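PDB 6A8M: FACT complex subunit SPT16 from Ashbya gossypii, which probably acts in the FACT complex as a histone chaperone that destabilises and restores nucleosomes during transcription, with roles in replication and DNA repair. Local coordinates for residues V335-K340 with R387-G392. Sequence-based numbering, arbitrary orientation.
Sequences VGATPK and RKVENG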
loop_
_atom_site.group_PDB
_atom_site.type_symbol
_atom_site.label_atom_id
_atom_site.label_comp_id
_atom_site.label_asym_id
_atom_site.label_seq_id
_atom_site.Cartn_x
_atom_site.Cartn_y
_atom_site.Cartn_z
ATOM N N VAL A 335 -16.938 11.713 -2.432
ATOM C CA VAL A 335 -17.587 10.405 -2.433
ATOM C C VAL A 335 -18.374 10.232 -3.719
ATOM O O VAL A 335 -19.164 11.099 -4.111
ATOM C CB VAL A 335 -18.495 10.252 -1.200
ATOM C CG1 VAL A 335 -19.287 8.958 -1.278
ATOM C CG2 VAL A 335 -17.677 10.312 0.070
ATOM N N GLY A 336 -18.170 9.103 -4.383
ATOM C CA GLY A 336 -18.786 8.854 -5.665
ATOM C C GLY A 336 -17.928 9.233 -6.858
ATOM O O GLY A 336 -18.225 8.800 -7.978
ATOM N N ALA A 337 -16.887 10.034 -6.656
ATOM C CA ALA A 337 -16.061 10.456 -7.785
ATOM C C ALA A 337 -15.257 9.282 -8.329
ATOM O O ALA A 337 -14.819 8.400 -7.581
ATOM C CB ALA A 337 -15.114 11.584 -7.371
ATOM N N THR A 338 -15.067 9.272 -9.681
ATOM C CA THR A 338 -14.202 8.284 -10.310
ATOM C C THR A 338 -12.766 8.783 -10.352
ATOM O O THR A 338 -12.510 9.986 -10.283
ATOM C CB THR A 338 -14.669 7.989 -11.742
ATOM O OG1 THR A 338 -14.595 9.183 -12.525
ATOM C CG2 THR A 338 -16.120 7.489 -11.789
ATOM N N PRO A 339 -11.796 7.869 -10.443
ATOM C CA PRO A 339 -10.415 8.291 -10.729
ATOM C C PRO A 339 -10.311 9.254 -11.900
ATOM O O PRO A 339 -9.566 10.245 -11.841
ATOM C CB PRO A 339 -9.724 6.954 -11.043
ATOM C CG PRO A 339 -10.524 5.935 -10.193
ATOM C CD PRO A 339 -11.926 6.413 -10.253
ATOM N N LYS A 340 -11.065 8.976 -12.968
ATOM C CA LYS A 340 -11.030 9.809 -14.161
ATOM C C LYS A 340 -11.494 11.230 -13.869
ATOM O O LYS A 340 -10.881 12.192 -14.336
ATOM C CB LYS A 340 -11.895 9.189 -15.249
ATOM C CG LYS A 340 -11.940 10.002 -16.542
ATOM C CD LYS A 340 -12.753 9.273 -17.582
ATOM C CE LYS A 340 -12.964 10.128 -18.820
ATOM N NZ LYS A 340 -13.838 9.447 -19.825
ATOM N N ARG A 387 -14.155 2.757 -10.827
ATOM C CA ARG A 387 -14.109 2.770 -9.373
ATOM C C ARG A 387 -14.692 4.089 -8.886
ATOM O O ARG A 387 -14.773 5.071 -9.630
ATOM C CB ARG A 387 -12.677 2.605 -8.834
ATOM C CG ARG A 387 -11.971 1.383 -9.368
ATOM C CD ARG A 387 -12.608 0.107 -8.865
ATOM N NE ARG A 387 -12.547 -0.012 -7.409
ATOM C CZ ARG A 387 -11.551 -0.584 -6.746
ATOM N NH1 ARG A 387 -10.512 -1.095 -7.404
ATOM N NH2 ARG A 387 -11.590 -0.647 -5.420
ATOM N N LYS A 388 -15.126 4.089 -7.628
ATOM C CA LYS A 388 -15.783 5.237 -7.021
ATOM C C LYS A 388 -15.193 5.459 -5.639
ATOM O O LYS A 388 -15.000 4.500 -4.892
ATOM C CB LYS A 388 -17.297 5.022 -6.929
ATOM C CG LYS A 388 -17.991 5.166 -8.287
ATOM C CD LYS A 388 -19.503 5.106 -8.194
ATOM C CE LYS A 388 -20.092 5.312 -9.588
ATOM N NZ LYS A 388 -21.551 5.601 -9.568
ATOM N N VAL A 389 -14.859 6.713 -5.330
ATOM C CA VAL A 389 -14.383 7.058 -3.997
ATOM C C VAL A 389 -15.479 6.785 -2.984
ATOM O O VAL A 389 -16.655 7.095 -3.209
ATOM C CB VAL A 389 -13.957 8.533 -3.944
ATOM C CG1 VAL A 389 -13.637 8.943 -2.519
ATOM C CG2 VAL A 389 -12.738 8.773 -4.834
ATOM N N GLU A 390 -15.099 6.200 -1.852
ATOM C CA GLU A 390 -16.041 5.953 -0.769
ATOM C C GLU A 390 -15.487 6.556 0.510
ATOM O O GLU A 390 -14.271 6.655 0.679
ATOM C CB GLU A 390 -16.274 4.459 -0.529
ATOM C CG GLU A 390 -16.929 3.655 -1.651
ATOM C CD GLU A 390 -16.814 2.154 -1.382
ATOM O OE1 GLU A 390 -17.745 1.589 -0.766
ATOM O OE2 GLU A 390 -15.765 1.550 -1.725
ATOM N N ASN A 391 -16.389 6.939 1.411
ATOM C CA ASN A 391 -15.978 7.303 2.765
ATOM C C ASN A 391 -15.173 6.154 3.365
ATOM O O ASN A 391 -15.543 4.982 3.233
ATOM C CB ASN A 391 -17.209 7.619 3.622
ATOM C CG ASN A 391 -16.849 8.167 4.994
ATOM O OD1 ASN A 391 -15.734 8.646 5.216
ATOM N ND2 ASN A 391 -17.808 8.115 5.921
ATOM N N GLY A 392 -14.049 6.497 3.996
ATOM C CA GLY A 392 -13.142 5.515 4.569
ATOM C C GLY A 392 -11.999 5.104 3.676
ATOM O O GLY A 392 -11.080 4.389 4.138
#
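Val389 grips the backbone of 335-340 from both of its peptide ends, where that segment runs roughly antiparallel to 387-392, their end-to-end directions 148° apart. Gly336 N donates to Val389 O at 2.8 Å, almost straight, and Val389 N donates to Ala337 O, also at 2.8 Å and in the plane of that carbonyl. Three CA-H...O contacts extend this two-bond pairing: Val335 CA on Val389 O, Lys388 CA on Ala337 O, and Thr338 CA on Arg387 O at 3.3 Å. Gly336, with a positive phi of 94°, takes position 1 of a G1-type beta bulge, it and Ala337 sharing Val389 as partner.

The side chains mostly press on backbone. With CG2 anti to its carbonyl carbon, Val389 lays this methyl 3.5 Å from Ala337 O, while the Ala337 methyl only brushes it. Val335 divides its branches, CG1 near Val389 O and CG2 against Asn391 N at 3.9 Å. On the exposed flank the Lys388 aliphatic chain passes Gly336 O, CG at 3.7 Å, before its extended end leads away. Arg387 O is buried without a hydrogen-bond partner; Pro339 CD, at 3.2 Å, and Thr338 CG2 cover it. The Pro339 ring also meets Arg387 CB obliquely. Beyond CB, the arginine chain bends at chi2 and chi3, and its NH1 bonds to Ser171 OG, linking the 387-392 loop to helix 167-174.

Thr338 is the N-cap of helix 339-353, its hydroxyl capping a backbone N just past Lys340, and Pro339 opens the first turn. The pairing thus ties the loop leading into this helix to the loop before strand 394-405, a two-bond antiparallel pairing with the pattern of a G1 bulge, at a helix N-terminus in the M24 peptidase-like domain of Spt16.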